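TipC2 (Streptococcus intermedius B196, PDB 6DHX) is probably an immunity protein that protects its producer from an antibacterial toxin exported by a type VII secretion system. Local coordinates at residues Lys19-Asp23 against Tyr110-Arg115; Ile25-Glu30 against Asp80-Leu84; Val121-Leu125 against Val140-Leu144; Val162-Lys168 against Pro180-Gly184. One frame throughout, in Å; residues are numbered along the deposited sequence.

In the fold
Interactions 1 and 2 share helix 21-32, one placing its first turn against the end of strand 102-111, the other its later turns against strand 74-82; their centres lie about 10 Å apart, and Arg-112 touches Gln-27 and Tyr-26. Interaction 4, about 14 Å from the centre of interaction 1, ties helix 151-173 to the loop that precedes strand 187-190 and meets helix 21-32 through Tyr-183 and Leu-167. Interaction 3 stands apart, its centre 25 to 28 Å from the others, where helix 137-146 packs on strand 116-127. Along the chain, interaction 1 encloses interaction 2, then 3 and 4 follow. Helices 21-32 and 137-146 thus pack on distant parts of one sheet, helix 151-173 on a loop.

Interaction 1 of 4, residues Lys19-Asp23 against Tyr110-Arg115; sequences KNIFD and YTRQDR. With SO4 (sulfate ion), chain D.
Tyr-110 reaches from the end of its strand to the first turn of helix 21-32. Its CB lies against Phe-22 CB, and the ring beyond receives that methylene over one face, 3.5 Å from the ring centroid, in a CH-pi contact. The Phe-22 ring is slid aside and barely overlaps. Farther out, CE2 and CZ run beside Asp-23 OD1; Tyr-110 OH donates to Asp-23 OD1 (2.6 Å) from above the carboxylate plane, and accepts a nearly straight bond (171°) from Asn-20 ND2 at 2.9 Å. Asn-20 is the N-cap of the helix: with CG between the backbone N and the carbonyl carbon (chi1 58°), Asn-20 OD1 accepts from Asp-23 N at 2.8 Å while ND2 turns to the tyrosine. Asp-23 is the anion of a salt-bridge network: OD1 takes a weak, bent hydrogen bond from Arg-112 NH1 at 2.9 Å; OD2 accepts from Lys-19 N (2.9 Å), whereas its pairing with Arg-115 is modelled too close to trust. Lys-19 lays its aliphatic chain over one face of the Arg-115 guanidinium, Lys-19 CD 3.5 Å from Arg-115 NE. Arg-112 offers NE and NH2 to a sulfate, probably from the crystallisation liquor, NH2 lying 2.8 Å from sulfate O4.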
# COMPACT_ATOMS: atom_id res chain seq x y z
N LYS A 19 -13.83 -10.79 -4.74
CA LYS A 19 -15.00 -10.24 -4.04
C LYS A 19 -14.86 -8.73 -3.81
O LYS A 19 -15.86 -8.07 -3.44
CB LYS A 19 -15.23 -10.97 -2.70
CG LYS A 19 -15.73 -12.42 -2.82
CD LYS A 19 -16.43 -12.89 -1.53
CE LYS A 19 -16.77 -14.38 -1.54
NZ LYS A 19 -17.78 -14.74 -0.43
N ASN A 20 -13.69 -8.18 -4.06
CA ASN A 20 -13.41 -6.76 -3.91
C ASN A 20 -12.19 -6.41 -4.75
O ASN A 20 -11.50 -7.28 -5.31
CB ASN A 20 -13.17 -6.41 -2.42
CG ASN A 20 -12.05 -7.22 -1.85
OD1 ASN A 20 -10.91 -7.07 -2.30
ND2 ASN A 20 -12.36 -8.11 -0.89
N ILE A 21 -11.87 -5.11 -4.78
CA ILE A 21 -10.82 -4.63 -5.67
C ILE A 21 -9.46 -5.14 -5.25
O ILE A 21 -8.57 -5.31 -6.10
CB ILE A 21 -10.84 -3.09 -5.74
CG1 ILE A 21 -9.95 -2.61 -6.88
CG2 ILE A 21 -10.44 -2.45 -4.36
CD1 ILE A 21 -10.24 -1.13 -7.29
N PHE A 22 -9.25 -5.42 -3.96
CA PHE A 22 -7.95 -5.91 -3.50
C PHE A 22 -7.77 -7.37 -3.91
O PHE A 22 -6.67 -7.76 -4.31
CB PHE A 22 -7.82 -5.75 -1.97
CG PHE A 22 -8.06 -4.31 -1.56
CD1 PHE A 22 -7.11 -3.33 -1.86
CD2 PHE A 22 -9.27 -3.93 -1.02
CE1 PHE A 22 -7.36 -1.97 -1.59
CE2 PHE A 22 -9.54 -2.56 -0.74
CZ PHE A 22 -8.57 -1.59 -1.04
N ASP A 23 -8.82 -8.19 -3.81
CA ASP A 23 -8.76 -9.54 -4.39
C ASP A 23 -8.40 -9.47 -5.88
O ASP A 23 -7.70 -10.32 -6.41
CB ASP A 23 -10.11 -10.27 -4.32
CG ASP A 23 -10.47 -10.77 -2.93
OD1 ASP A 23 -9.61 -11.00 -2.06
OD2 ASP A 23 -11.70 -10.98 -2.72
N TYR A 110 -4.11 -5.58 2.99
CA TYR A 110 -5.30 -6.38 2.73
C TYR A 110 -4.94 -7.85 2.92
O TYR A 110 -4.13 -8.40 2.16
CB TYR A 110 -5.82 -6.12 1.33
CG TYR A 110 -6.93 -7.09 0.98
CD1 TYR A 110 -8.22 -6.87 1.48
CD2 TYR A 110 -6.68 -8.20 0.19
CE1 TYR A 110 -9.24 -7.73 1.17
CE2 TYR A 110 -7.71 -9.09 -0.15
CZ TYR A 110 -8.99 -8.83 0.35
OH TYR A 110 -10.07 -9.65 0.08
N THR A 111 -5.56 -8.50 3.93
CA THR A 111 -5.27 -9.88 4.26
C THR A 111 -6.30 -10.76 3.56
O THR A 111 -7.51 -10.51 3.68
CB THR A 111 -5.25 -10.12 5.78
OG1 THR A 111 -6.26 -9.32 6.46
CG2 THR A 111 -3.86 -9.68 6.31
N ARG A 112 -5.82 -11.71 2.77
CA ARG A 112 -6.69 -12.54 1.93
C ARG A 112 -7.61 -13.41 2.76
O ARG A 112 -8.78 -13.62 2.38
CB ARG A 112 -5.83 -13.44 1.03
CG ARG A 112 -5.22 -12.61 -0.13
CD ARG A 112 -6.21 -12.55 -1.30
NE ARG A 112 -6.38 -13.85 -1.97
CZ ARG A 112 -7.21 -14.05 -2.98
NH1 ARG A 112 -7.99 -13.04 -3.40
NH2 ARG A 112 -7.24 -15.29 -3.58
N GLN A 113 -7.11 -13.98 3.84
CA GLN A 113 -7.87 -15.03 4.51
C GLN A 113 -9.11 -14.52 5.26
O GLN A 113 -10.01 -15.33 5.51
CB GLN A 113 -7.00 -15.86 5.46
CG GLN A 113 -5.84 -16.61 4.71
CD GLN A 113 -6.33 -17.34 3.45
OE1 GLN A 113 -7.23 -18.14 3.52
NE2 GLN A 113 -5.77 -17.00 2.31
N ASP A 114 -9.19 -13.23 5.57
CA ASP A 114 -10.35 -12.68 6.27
C ASP A 114 -10.90 -11.49 5.50
O ASP A 114 -11.74 -10.73 6.04
CB ASP A 114 -9.98 -12.30 7.71
CG ASP A 114 -8.85 -11.28 7.78
OD1 ASP A 114 -8.40 -10.80 6.72
OD2 ASP A 114 -8.43 -10.96 8.92
N ARG A 115 -10.48 -11.32 4.23
CA ARG A 115 -10.93 -10.24 3.35
C ARG A 115 -10.99 -8.91 4.09
O ARG A 115 -12.03 -8.25 4.13
CB ARG A 115 -12.29 -10.60 2.71
CG ARG A 115 -12.14 -11.79 1.71
CD ARG A 115 -13.40 -12.02 0.82
NE ARG A 115 -13.46 -13.42 0.24
CZ ARG A 115 -12.77 -13.85 -0.83
NH1 ARG A 115 -12.92 -15.11 -1.25
NH2 ARG A 115 -11.92 -13.06 -1.49
S SO4 D . -5.62 -17.60 -1.38
O1 SO4 D . -5.47 -16.31 -0.74
O2 SO4 D . -6.91 -18.18 -1.08
O3 SO4 D . -4.53 -18.45 -0.92
O4 SO4 D . -5.61 -17.42 -2.78
O HOH W 1 -9.29 -13.47 -0.37

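Interaction 2 of 4, residues Ile25-Glu30 against Asp80-Leu84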
# COMPACT_ATOMS: atom_id res chain seq x y z
N ILE A 25 -6.71 -7.19 -7.61
CA ILE A 25 -5.28 -6.90 -7.75
C ILE A 25 -4.43 -8.11 -7.35
O ILE A 25 -3.48 -8.47 -8.07
CB ILE A 25 -4.89 -5.67 -6.91
CG1 ILE A 25 -5.60 -4.40 -7.43
CG2 ILE A 25 -3.35 -5.47 -6.97
CD1 ILE A 25 -5.57 -3.18 -6.38
N TYR A 26 -4.75 -8.73 -6.21
CA TYR A 26 -3.97 -9.87 -5.74
C TYR A 26 -4.02 -11.01 -6.77
O TYR A 26 -2.98 -11.57 -7.16
CB TYR A 26 -4.52 -10.34 -4.38
CG TYR A 26 -3.80 -11.54 -3.80
CD1 TYR A 26 -4.12 -12.84 -4.23
CD2 TYR A 26 -2.80 -11.38 -2.81
CE1 TYR A 26 -3.44 -13.93 -3.70
CE2 TYR A 26 -2.12 -12.48 -2.29
CZ TYR A 26 -2.45 -13.73 -2.73
OH TYR A 26 -1.83 -14.84 -2.24
N GLN A 27 -5.23 -11.36 -7.21
CA GLN A 27 -5.38 -12.53 -8.08
C GLN A 27 -4.80 -12.28 -9.46
O GLN A 27 -4.22 -13.18 -10.07
CB GLN A 27 -6.86 -12.92 -8.18
CG GLN A 27 -7.34 -13.45 -6.80
CD GLN A 27 -8.81 -13.83 -6.74
OE1 GLN A 27 -9.46 -13.59 -5.72
NE2 GLN A 27 -9.36 -14.44 -7.82
N GLU A 28 -5.01 -11.08 -10.01
CA GLU A 28 -4.46 -10.87 -11.34
C GLU A 28 -2.94 -10.78 -11.27
O GLU A 28 -2.26 -11.23 -12.22
CB GLU A 28 -5.05 -9.62 -11.96
CG GLU A 28 -4.57 -9.30 -13.39
CD GLU A 28 -5.02 -10.27 -14.48
OE1 GLU A 28 -5.85 -11.16 -14.24
OE2 GLU A 28 -4.54 -10.06 -15.61
N THR A 29 -2.41 -10.23 -10.17
CA THR A 29 -0.94 -10.21 -10.06
C THR A 29 -0.39 -11.60 -9.85
O THR A 29 0.61 -11.94 -10.48
CB THR A 29 -0.48 -9.25 -8.94
OG1 THR A 29 -1.01 -7.95 -9.22
CG2 THR A 29 1.11 -9.20 -8.91
N GLU A 30 -1.04 -12.44 -9.03
CA GLU A 30 -0.52 -13.78 -8.86
C GLU A 30 -0.60 -14.59 -10.15
O GLU A 30 0.27 -15.44 -10.43
CB GLU A 30 -1.29 -14.48 -7.71
CG GLU A 30 -0.56 -15.77 -7.27
CD GLU A 30 -0.94 -17.00 -8.12
OE1 GLU A 30 -2.01 -16.97 -8.77
OE2 GLU A 30 -0.16 -17.99 -8.15
N ASP A 80 3.50 -4.21 -2.16
CA ASP A 80 4.19 -5.49 -1.97
C ASP A 80 3.18 -6.62 -1.98
O ASP A 80 2.11 -6.49 -1.42
CB ASP A 80 4.96 -5.53 -0.63
CG ASP A 80 6.21 -4.70 -0.66
OD1 ASP A 80 6.81 -4.58 -1.72
OD2 ASP A 80 6.58 -4.09 0.38
N PHE A 81 3.55 -7.76 -2.57
CA PHE A 81 2.68 -8.93 -2.61
C PHE A 81 3.30 -10.07 -1.81
O PHE A 81 4.48 -10.37 -2.00
CB PHE A 81 2.51 -9.38 -4.07
CG PHE A 81 1.71 -8.43 -4.87
CD1 PHE A 81 2.29 -7.29 -5.42
CD2 PHE A 81 0.33 -8.63 -5.04
CE1 PHE A 81 1.53 -6.34 -6.17
CE2 PHE A 81 -0.44 -7.70 -5.77
CZ PHE A 81 0.17 -6.53 -6.31
N SER A 82 2.51 -10.68 -0.91
CA SER A 82 2.99 -11.83 -0.13
C SER A 82 2.08 -12.98 -0.50
O SER A 82 0.93 -13.04 -0.05
CB SER A 82 2.97 -11.59 1.38
OG SER A 82 3.83 -10.51 1.70
N PHE A 83 2.57 -13.86 -1.36
CA PHE A 83 1.73 -14.97 -1.82
C PHE A 83 1.93 -16.25 -1.02
O PHE A 83 1.04 -17.13 -1.04
CB PHE A 83 2.05 -15.31 -3.28
CG PHE A 83 1.79 -14.22 -4.26
CD1 PHE A 83 0.58 -13.52 -4.26
CD2 PHE A 83 2.75 -13.93 -5.24
CE1 PHE A 83 0.33 -12.53 -5.20
CE2 PHE A 83 2.51 -12.94 -6.17
CZ PHE A 83 1.31 -12.24 -6.17
N LEU A 84 3.08 -16.41 -0.38
CA LEU A 84 3.49 -17.72 0.09
C LEU A 84 3.24 -17.96 1.58
O LEU A 84 3.31 -19.12 2.01
CB LEU A 84 5.00 -17.90 -0.16
CG LEU A 84 5.50 -18.52 -1.45
CD1 LEU A 84 4.68 -18.14 -2.66
CD2 LEU A 84 7.01 -18.23 -1.66
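Tyr-26, with CG anti to its backbone N (chi1 179°), extends its ring from helix 21-32 alongside Phe-83, whose own first torsion sets CG beside the backbone N and turns the phenyl edge to the tyrosine. The result is a T-shaped pair: centroids are 5.1 Å apart, planes stand at 84°, and the edge of Phe-83 points to the face of Tyr-26, with Phe-83 CD1 3.4 Å from Tyr-26 CZ. The phenolic OH continues past this edge to a hydrogen bond with Asn-88. Glu-30 comes over one face of Phe-83; its CG stands 3.9 Å from the centroid, almost on the ring normal, and the bend at chi2 carries the carboxylate away from the ring.

Phe-81 is held by a second group from the helix. Thr-29 CG2 sits over the centre of its ring at 3.7 Å from the centroid, a CH-pi contact, while Ile-25 CG2 fills in at the edge, 3.7 Å from Phe-81 CZ. Thr-29 OG1 turns back to its own helix and donates to Ile-25 O at 2.8 Å, a carbonyl that also accepts from Thr-29 N, the two donors arriving from opposite faces of its plane. Pro-61 and Ile-63 of strand 59-65 border Phe-81 as well. This is helix-on-sheet packing, helix 25-30 lying across strand 80-82 at 80° with Phe-81 and Phe-83 set against aliphatic and aromatic groups of the helix.

Interaction 3 of 4, residues Val121-Leu125 against Val140-Leu144; sequences VKIAL and VRAYL
Helix 140-144 crosses strand 121-125 at 73°, the axes approaching to 8.4 Å, with Ile-123 and Val-140 closest in backbone, their CA atoms 6.1 Å apart. Val-140 presses into the strand between Val-121 and Ile-123: its CG1 meets Val-121 CG1 at 4.0 Å, and its CG2 lies against the Val-121 carbonyl oxygen and Lys-122 CA. Val-121 CG1, anti to the backbone N (chi1 -166°), also extends to Leu-144 CD1, one helical turn beyond Val-140.

Ile-123 lies on the same side of the strand and packs between Val-140 and Tyr-143. Ile-123 CD1 touches Tyr-143 CB at 3.7 Å, while CG2 stands over one face of the tyrosine ring, offset toward the rim, in a long CH-pi contact 4.2 Å from the centroid. This is helix-on-sheet packing at the outer part of the fold: strand 116-127 pairs antiparallel with strand 130-134, and the short helix 137-146 follows directly, folding back over the hairpin so that Ile-134 lies beside both Ile-123 and Tyr-143.

Toward the far end of the tyrosine, Leu-125 crosses at about a right angle and sets both methyls against the phenol end, on the same side of the ring as Ile-123 CG2. Leu-125 CD2 lies 3.6 Å from Tyr-143 CE1, oblique to the ring plane, and Leu-125 CD1 comes to 3.2 Å from Tyr-143 OH. Leu-144 CD2 adds a looser touch of 4.4 Å to Ile-123 CD1.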
# COMPACT_ATOMS: atom_id res chain seq x y z
N VAL A 121 -0.81 3.66 10.69
CA VAL A 121 0.10 4.80 10.55
C VAL A 121 1.38 4.52 11.32
O VAL A 121 1.33 4.11 12.50
CB VAL A 121 -0.50 6.10 11.11
CG1 VAL A 121 0.32 7.23 10.64
CG2 VAL A 121 -1.89 6.29 10.68
N LYS A 122 2.51 4.80 10.69
CA LYS A 122 3.83 4.66 11.29
C LYS A 122 4.63 5.93 11.03
O LYS A 122 4.24 6.80 10.23
CB LYS A 122 4.57 3.44 10.68
CG LYS A 122 3.86 2.08 10.87
CD LYS A 122 4.67 0.99 10.14
CE LYS A 122 3.94 -0.37 10.07
NZ LYS A 122 2.62 -0.31 10.72
N ILE A 123 5.77 6.04 11.71
CA ILE A 123 6.66 7.17 11.58
C ILE A 123 8.04 6.66 11.18
O ILE A 123 8.46 5.58 11.61
CB ILE A 123 6.74 7.97 12.91
CG1 ILE A 123 5.38 8.62 13.21
CG2 ILE A 123 7.85 8.95 12.87
CD1 ILE A 123 5.04 9.82 12.26
N ALA A 124 8.72 7.40 10.32
CA ALA A 124 10.14 7.18 10.04
C ALA A 124 10.93 8.41 10.46
O ALA A 124 10.59 9.54 10.09
CB ALA A 124 10.37 6.90 8.54
N LEU A 125 11.99 8.19 11.25
CA LEU A 125 12.93 9.24 11.64
C LEU A 125 14.20 9.09 10.82
O LEU A 125 14.80 8.01 10.79
CB LEU A 125 13.29 9.15 13.12
CG LEU A 125 12.14 9.25 14.10
CD1 LEU A 125 12.71 9.32 15.53
CD2 LEU A 125 11.31 10.48 13.78
N VAL A 140 3.54 7.39 17.73
CA VAL A 140 3.09 7.87 16.42
C VAL A 140 2.18 9.08 16.59
O VAL A 140 2.37 10.12 15.93
CB VAL A 140 2.37 6.76 15.65
CG1 VAL A 140 1.68 7.35 14.36
CG2 VAL A 140 3.37 5.66 15.21
N ARG A 141 1.18 8.97 17.48
CA ARG A 141 0.27 10.09 17.67
C ARG A 141 1.00 11.34 18.19
O ARG A 141 0.61 12.46 17.84
CB ARG A 141 -0.87 9.71 18.61
CG ARG A 141 -1.79 8.65 17.98
CD ARG A 141 -2.94 8.27 18.91
NE ARG A 141 -3.95 9.33 19.01
CZ ARG A 141 -5.09 9.22 19.70
NH1 ARG A 141 -5.39 8.10 20.36
NH2 ARG A 141 -5.97 10.22 19.69
N ALA A 142 2.06 11.19 18.99
CA ALA A 142 2.80 12.37 19.43
C ALA A 142 3.44 13.10 18.24
O ALA A 142 3.44 14.34 18.19
CB ALA A 142 3.87 12.00 20.47
N TYR A 143 4.02 12.35 17.30
CA TYR A 143 4.58 12.99 16.11
C TYR A 143 3.49 13.66 15.30
O TYR A 143 3.68 14.76 14.78
CB TYR A 143 5.33 11.98 15.24
CG TYR A 143 6.68 11.63 15.77
CD1 TYR A 143 7.78 12.46 15.54
CD2 TYR A 143 6.86 10.48 16.54
CE1 TYR A 143 9.02 12.16 16.07
CE2 TYR A 143 8.08 10.16 17.07
CZ TYR A 143 9.16 10.99 16.83
OH TYR A 143 10.38 10.64 17.36
N LEU A 144 2.35 12.97 15.13
CA LEU A 144 1.28 13.56 14.31
C LEU A 144 0.80 14.85 14.94
O LEU A 144 0.64 15.87 14.25
CB LEU A 144 0.12 12.58 14.15
CG LEU A 144 0.49 11.28 13.43
CD1 LEU A 144 -0.73 10.39 13.37
CD2 LEU A 144 1.00 11.56 11.99

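Interaction 4 of 4, residues Val162-Lys168 against Pro180-Gly184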
# COMPACT_ATOMS: atom_id res chain seq x y z
N VAL A 162 -4.11 6.40 -2.17
CA VAL A 162 -4.63 5.05 -2.44
C VAL A 162 -5.78 5.11 -3.44
O VAL A 162 -5.81 4.35 -4.40
CB VAL A 162 -5.06 4.32 -1.15
CG1 VAL A 162 -5.71 2.92 -1.50
CG2 VAL A 162 -3.84 4.09 -0.23
N ASN A 163 -6.78 5.96 -3.18
CA ASN A 163 -7.94 5.91 -4.07
C ASN A 163 -7.69 6.59 -5.40
O ASN A 163 -7.93 6.01 -6.47
CB ASN A 163 -9.16 6.52 -3.36
CG ASN A 163 -9.70 5.57 -2.29
OD1 ASN A 163 -9.44 4.36 -2.34
ND2 ASN A 163 -10.46 6.10 -1.35
N GLN A 164 -7.19 7.83 -5.37
CA GLN A 164 -7.09 8.65 -6.57
C GLN A 164 -5.81 8.38 -7.35
O GLN A 164 -5.64 8.91 -8.47
CB GLN A 164 -7.18 10.15 -6.19
CG GLN A 164 -8.58 10.56 -5.67
CD GLN A 164 -9.68 9.87 -6.47
OE1 GLN A 164 -9.67 9.90 -7.71
NE2 GLN A 164 -10.60 9.20 -5.78
N LYS A 165 -4.92 7.55 -6.83
CA LYS A 165 -3.71 7.27 -7.58
C LYS A 165 -3.55 5.76 -7.77
O LYS A 165 -3.69 5.27 -8.91
CB LYS A 165 -2.49 7.90 -6.90
CG LYS A 165 -1.20 7.85 -7.73
CD LYS A 165 -0.16 8.77 -7.08
CE LYS A 165 1.14 8.76 -7.84
NZ LYS A 165 1.01 9.34 -9.22
N VAL A 166 -3.29 5.02 -6.69
CA VAL A 166 -3.00 3.58 -6.85
C VAL A 166 -4.19 2.84 -7.43
O VAL A 166 -4.04 2.06 -8.39
CB VAL A 166 -2.59 2.95 -5.50
CG1 VAL A 166 -2.43 1.41 -5.68
CG2 VAL A 166 -1.30 3.61 -4.95
N LEU A 167 -5.37 3.02 -6.85
CA LEU A 167 -6.51 2.23 -7.33
C LEU A 167 -7.02 2.78 -8.66
O LEU A 167 -7.50 2.02 -9.52
CB LEU A 167 -7.64 2.18 -6.29
CG LEU A 167 -7.29 1.43 -4.99
CD1 LEU A 167 -8.50 1.41 -4.03
CD2 LEU A 167 -6.84 -0.05 -5.29
N LYS A 168 -6.91 4.08 -8.87
CA LYS A 168 -7.29 4.64 -10.17
C LYS A 168 -6.35 4.13 -11.26
O LYS A 168 -6.77 3.81 -12.39
CB LYS A 168 -7.27 6.17 -10.09
CG LYS A 168 -7.84 6.85 -11.31
CD LYS A 168 -7.76 8.36 -11.16
CE LYS A 168 -8.57 9.09 -12.23
NZ LYS A 168 -8.53 10.55 -12.00
N PRO A 180 -12.37 2.83 -7.25
CA PRO A 180 -11.87 3.50 -6.03
C PRO A 180 -12.96 3.99 -5.11
O PRO A 180 -12.66 4.30 -3.95
CB PRO A 180 -11.08 4.69 -6.59
CG PRO A 180 -10.60 4.19 -7.98
CD PRO A 180 -11.85 3.46 -8.47
N LYS A 181 -14.19 4.15 -5.59
CA LYS A 181 -15.26 4.57 -4.68
C LYS A 181 -16.18 3.42 -4.31
O LYS A 181 -17.09 3.60 -3.51
CB LYS A 181 -16.04 5.74 -5.27
CG LYS A 181 -16.81 5.42 -6.52
CD LYS A 181 -17.93 6.45 -6.73
CE LYS A 181 -18.23 6.64 -8.21
NZ LYS A 181 -19.26 7.69 -8.42
N ASP A 182 -15.95 2.21 -4.83
CA ASP A 182 -16.76 1.06 -4.42
C ASP A 182 -15.84 -0.15 -4.42
O ASP A 182 -15.64 -0.78 -5.46
CB ASP A 182 -17.97 0.79 -5.30
CG ASP A 182 -18.66 -0.52 -4.92
OD1 ASP A 182 -18.60 -0.93 -3.71
OD2 ASP A 182 -19.19 -1.18 -5.84
N TYR A 183 -15.30 -0.45 -3.24
CA TYR A 183 -14.29 -1.51 -3.19
C TYR A 183 -14.88 -2.90 -3.36
O TYR A 183 -14.13 -3.83 -3.66
CB TYR A 183 -13.59 -1.50 -1.83
CG TYR A 183 -12.66 -0.35 -1.53
CD1 TYR A 183 -12.26 0.54 -2.52
CD2 TYR A 183 -12.16 -0.19 -0.25
CE1 TYR A 183 -11.38 1.58 -2.23
CE2 TYR A 183 -11.30 0.83 0.07
CZ TYR A 183 -10.91 1.72 -0.90
OH TYR A 183 -10.05 2.72 -0.54
N GLY A 184 -16.17 -3.08 -3.09
CA GLY A 184 -16.75 -4.41 -3.03
C GLY A 184 -16.87 -4.92 -1.61
O GLY A 184 -16.99 -4.13 -0.67
O HOH W 2 -12.04 4.87 0.81
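Tyr-183 OH is the polar atom on which this contact turns: it donates to Asn-163 OD1 at 2.5 Å, receives a bond from a water at 3.2 Å, and is hydrogen-bonded to Tyr-158 OH. The contact pins the irregular loop leading to strand 187-190 back onto helix 151-173, at a wider pi-type turn spanning 162-167 where Leu-167 N bonds to Val-162 O. The phenol's bond to the amide lies in the carbonyl plane, on a lone pair, with a C=O...donor angle of 124°, and the oxygen sits at the edge of the tyrosine ring. That water also accepts from Asn-163 ND2 at 2.9 Å, so it bridges the asparagine and the phenol, while Glu-159 takes ND2 as well.

Next to the phenol, Leu-167 crosses the tyrosine at about a right angle. Its CG beside the backbone N (chi1 -66°) and the extended chi2 deliver Leu-167 CD1 to Tyr-183 CE1 at 3.4 Å, oblique to the ring. Phe-22 of helix 21-32 adds an edge-to-face ring contact to Tyr-183. Pro-180 covers the helix backbone instead: its ring rests across the turn from Asn-163 to Lys-168, CG standing 4.0 Å from Leu-167 CB and CB only 3.4 Å from Asn-163 O.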